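Flavin reductase domain protein, FMN-binding (Shewanella baltica, PDB 3HMZ) binds flavin mononucleotide and probably acts as a flavin reductase-like oxidoreductase, with NAD or NADP as the likely electron partner. Local coordinates at residues 69-72 with 73-77. Numbering follows the deposited sequence.
Sequences KTRE and FIEQS. With FMN (flavin mononucleotide), chain B.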
# COMPACT_ATOMS: atom_id res chain seq x y z
N LYS A 69 19.96 8.45 1.07
CA LYS A 69 20.82 8.67 -0.09
C LYS A 69 20.04 8.42 -1.37
O LYS A 69 20.17 9.15 -2.33
CB LYS A 69 22.09 7.82 -0.03
CG LYS A 69 23.08 8.07 -1.18
CD LYS A 69 23.61 9.51 -1.25
CE LYS A 69 24.45 9.87 -0.09
NZ LYS A 69 25.14 11.22 -0.44
N THR A 70 19.14 7.44 -1.34
CA THR A 70 18.32 7.16 -2.53
C THR A 70 17.49 8.37 -2.97
O THR A 70 17.40 8.65 -4.16
CB THR A 70 17.44 5.90 -2.33
OG1 THR A 70 18.27 4.82 -1.92
CG2 THR A 70 16.77 5.53 -3.63
N ARG A 71 16.92 9.10 -2.00
CA ARG A 71 16.17 10.32 -2.34
C ARG A 71 17.06 11.31 -3.10
O ARG A 71 16.63 11.91 -4.11
CB ARG A 71 15.62 10.96 -1.09
CG ARG A 71 15.00 12.30 -1.35
CD ARG A 71 14.33 12.80 -0.14
NE ARG A 71 13.91 14.20 -0.32
CZ ARG A 71 12.86 14.77 0.26
NH1 ARG A 71 12.05 14.06 1.06
NH2 ARG A 71 12.59 16.06 0.02
N GLU A 72 18.28 11.48 -2.61
CA GLU A 72 19.23 12.40 -3.28
C GLU A 72 19.44 11.99 -4.74
O GLU A 72 19.39 12.81 -5.66
CB GLU A 72 20.54 12.41 -2.52
CG GLU A 72 21.63 13.33 -3.10
CD GLU A 72 22.91 13.17 -2.35
OE1 GLU A 72 22.84 13.25 -1.10
OE2 GLU A 72 23.95 12.91 -3.03
N PHE A 73 19.63 10.69 -4.96
CA PHE A 73 19.84 10.18 -6.31
C PHE A 73 18.64 10.43 -7.20
O PHE A 73 18.80 10.75 -8.39
CB PHE A 73 20.17 8.68 -6.27
CG PHE A 73 21.56 8.34 -5.84
CD1 PHE A 73 22.46 9.29 -5.28
CD2 PHE A 73 21.99 7.01 -5.96
CE1 PHE A 73 23.74 8.90 -4.92
CE2 PHE A 73 23.29 6.64 -5.57
CZ PHE A 73 24.14 7.59 -5.02
N ILE A 74 17.44 10.21 -6.64
CA ILE A 74 16.20 10.47 -7.38
C ILE A 74 16.03 11.96 -7.75
O ILE A 74 15.63 12.28 -8.85
CB ILE A 74 14.98 9.88 -6.66
CG1 ILE A 74 15.12 8.35 -6.72
CG2 ILE A 74 13.69 10.33 -7.32
CD1 ILE A 74 14.09 7.57 -5.89
N GLU A 75 16.34 12.83 -6.80
CA GLU A 75 16.26 14.27 -7.04
C GLU A 75 17.23 14.69 -8.12
O GLU A 75 16.89 15.52 -8.95
CB GLU A 75 16.55 15.02 -5.76
CG GLU A 75 15.42 14.93 -4.71
CD GLU A 75 15.85 15.34 -3.31
OE1 GLU A 75 17.06 15.33 -3.00
OE2 GLU A 75 14.96 15.66 -2.50
N GLN A 76 18.41 14.08 -8.13
CA GLN A 76 19.43 14.41 -9.11
C GLN A 76 19.13 13.83 -10.50
O GLN A 76 19.27 14.50 -11.49
CB GLN A 76 20.81 13.96 -8.60
CG GLN A 76 21.29 14.73 -7.38
CD GLN A 76 22.50 14.10 -6.68
OE1 GLN A 76 22.92 12.97 -6.99
NE2 GLN A 76 23.07 14.85 -5.74
N SER A 77 18.68 12.57 -10.57
CA SER A 77 18.46 11.92 -11.85
C SER A 77 17.05 11.94 -12.43
O SER A 77 16.88 11.75 -13.63
CB SER A 77 18.93 10.46 -11.75
OG SER A 77 18.02 9.72 -10.94
N1 FMN B . 12.26 4.85 4.22
C2 FMN B . 11.50 5.75 3.51
O2 FMN B . 11.94 6.88 3.30
N3 FMN B . 10.26 5.35 3.03
C4 FMN B . 9.74 4.11 3.26
O4 FMN B . 8.59 3.85 2.81
C4A FMN B . 10.53 3.22 4.00
N5 FMN B . 10.08 1.93 4.26
C5A FMN B . 10.90 0.96 4.81
C6 FMN B . 10.50 -0.38 4.90
C7 FMN B . 11.31 -1.35 5.47
C7M FMN B . 10.87 -2.78 5.54
C8 FMN B . 12.56 -0.97 5.97
C8M FMN B . 13.49 -1.99 6.61
C9 FMN B . 12.96 0.35 5.87
C9A FMN B . 12.17 1.35 5.30
N10 FMN B . 12.56 2.68 5.18
C10 FMN B . 11.79 3.58 4.48
C1' FMN B . 13.94 3.14 5.57
C2' FMN B . 14.97 3.17 4.44
O2' FMN B . 14.91 2.00 3.61
C3' FMN B . 16.33 3.31 5.11
O3' FMN B . 16.40 4.57 5.76
C4' FMN B . 17.52 3.03 4.18
O4' FMN B . 18.64 2.73 5.01
C5' FMN B . 17.87 4.18 3.25
O5' FMN B . 19.03 3.79 2.51
P FMN B . 19.86 4.88 1.69
O1P FMN B . 21.09 4.11 1.25
O2P FMN B . 19.03 5.42 0.56
O3P FMN B . 20.21 6.01 2.63
O HOH W 1 15.15 17.62 -0.49
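Arg71 and Glu75, one turn apart on helix 69-77, form a salt bridge: Arg71 NE lies 2.8 Å from Glu75 OE2, with an N-H...O angle of 158°. This is the sole direct hydrogen bond between the two groups, so the pairing is single-pronged rather than bidentate. The guanidinium and carboxylate planes stand 87° apart, and NE meets OE2 from above the carboxylate plane. A water accepts from Arg71 NH2 and donates to the same OE2. The extended arginine chain also brings NH1 to Asp148 and the Leu64 carbonyl, and NH2 to that of Gln144; an alanine here would probably cost Asp148 and Glu75 this positive partner and take one donor from each carbonyl. A second salt bridge joins Lys69 NZ to Glu72 OE1 at 3.1 Å, on the syn side, though tilted out of the carboxylate plane.

The helix points its N-terminal end at the FMN phosphate, an arrangement in which the helix dipole would help to stabilise the anion. Lys69 N donates to FMN O3P at 2.9 Å, while Thr70 uses both its backbone N and OG1 on FMN O2P, the hydroxyl at 2.7 Å. With OG1 beside its own backbone N, both Thr70 donors converge on one oxygen.

Among the nonpolar contacts, Lys69 CG, set anti to the backbone N, lies over a face of the Phe73 ring, 4.3 Å from the centroid, a CH-pi contact; beyond CG the chain bends at chi2 and chi3. Leu101 also touches both side chains. Thr70 CG2 approaches Ile74 CD1 at 4.1 Å, and both side chains touch Val34 of strand 32-38. In the backbone, Phe73 N donates to Lys69 O at 3.1 Å. The backbone N and the side-chain hydroxyl of Ser77 both donate to Phe73 O, from opposite faces of its carbonyl plane.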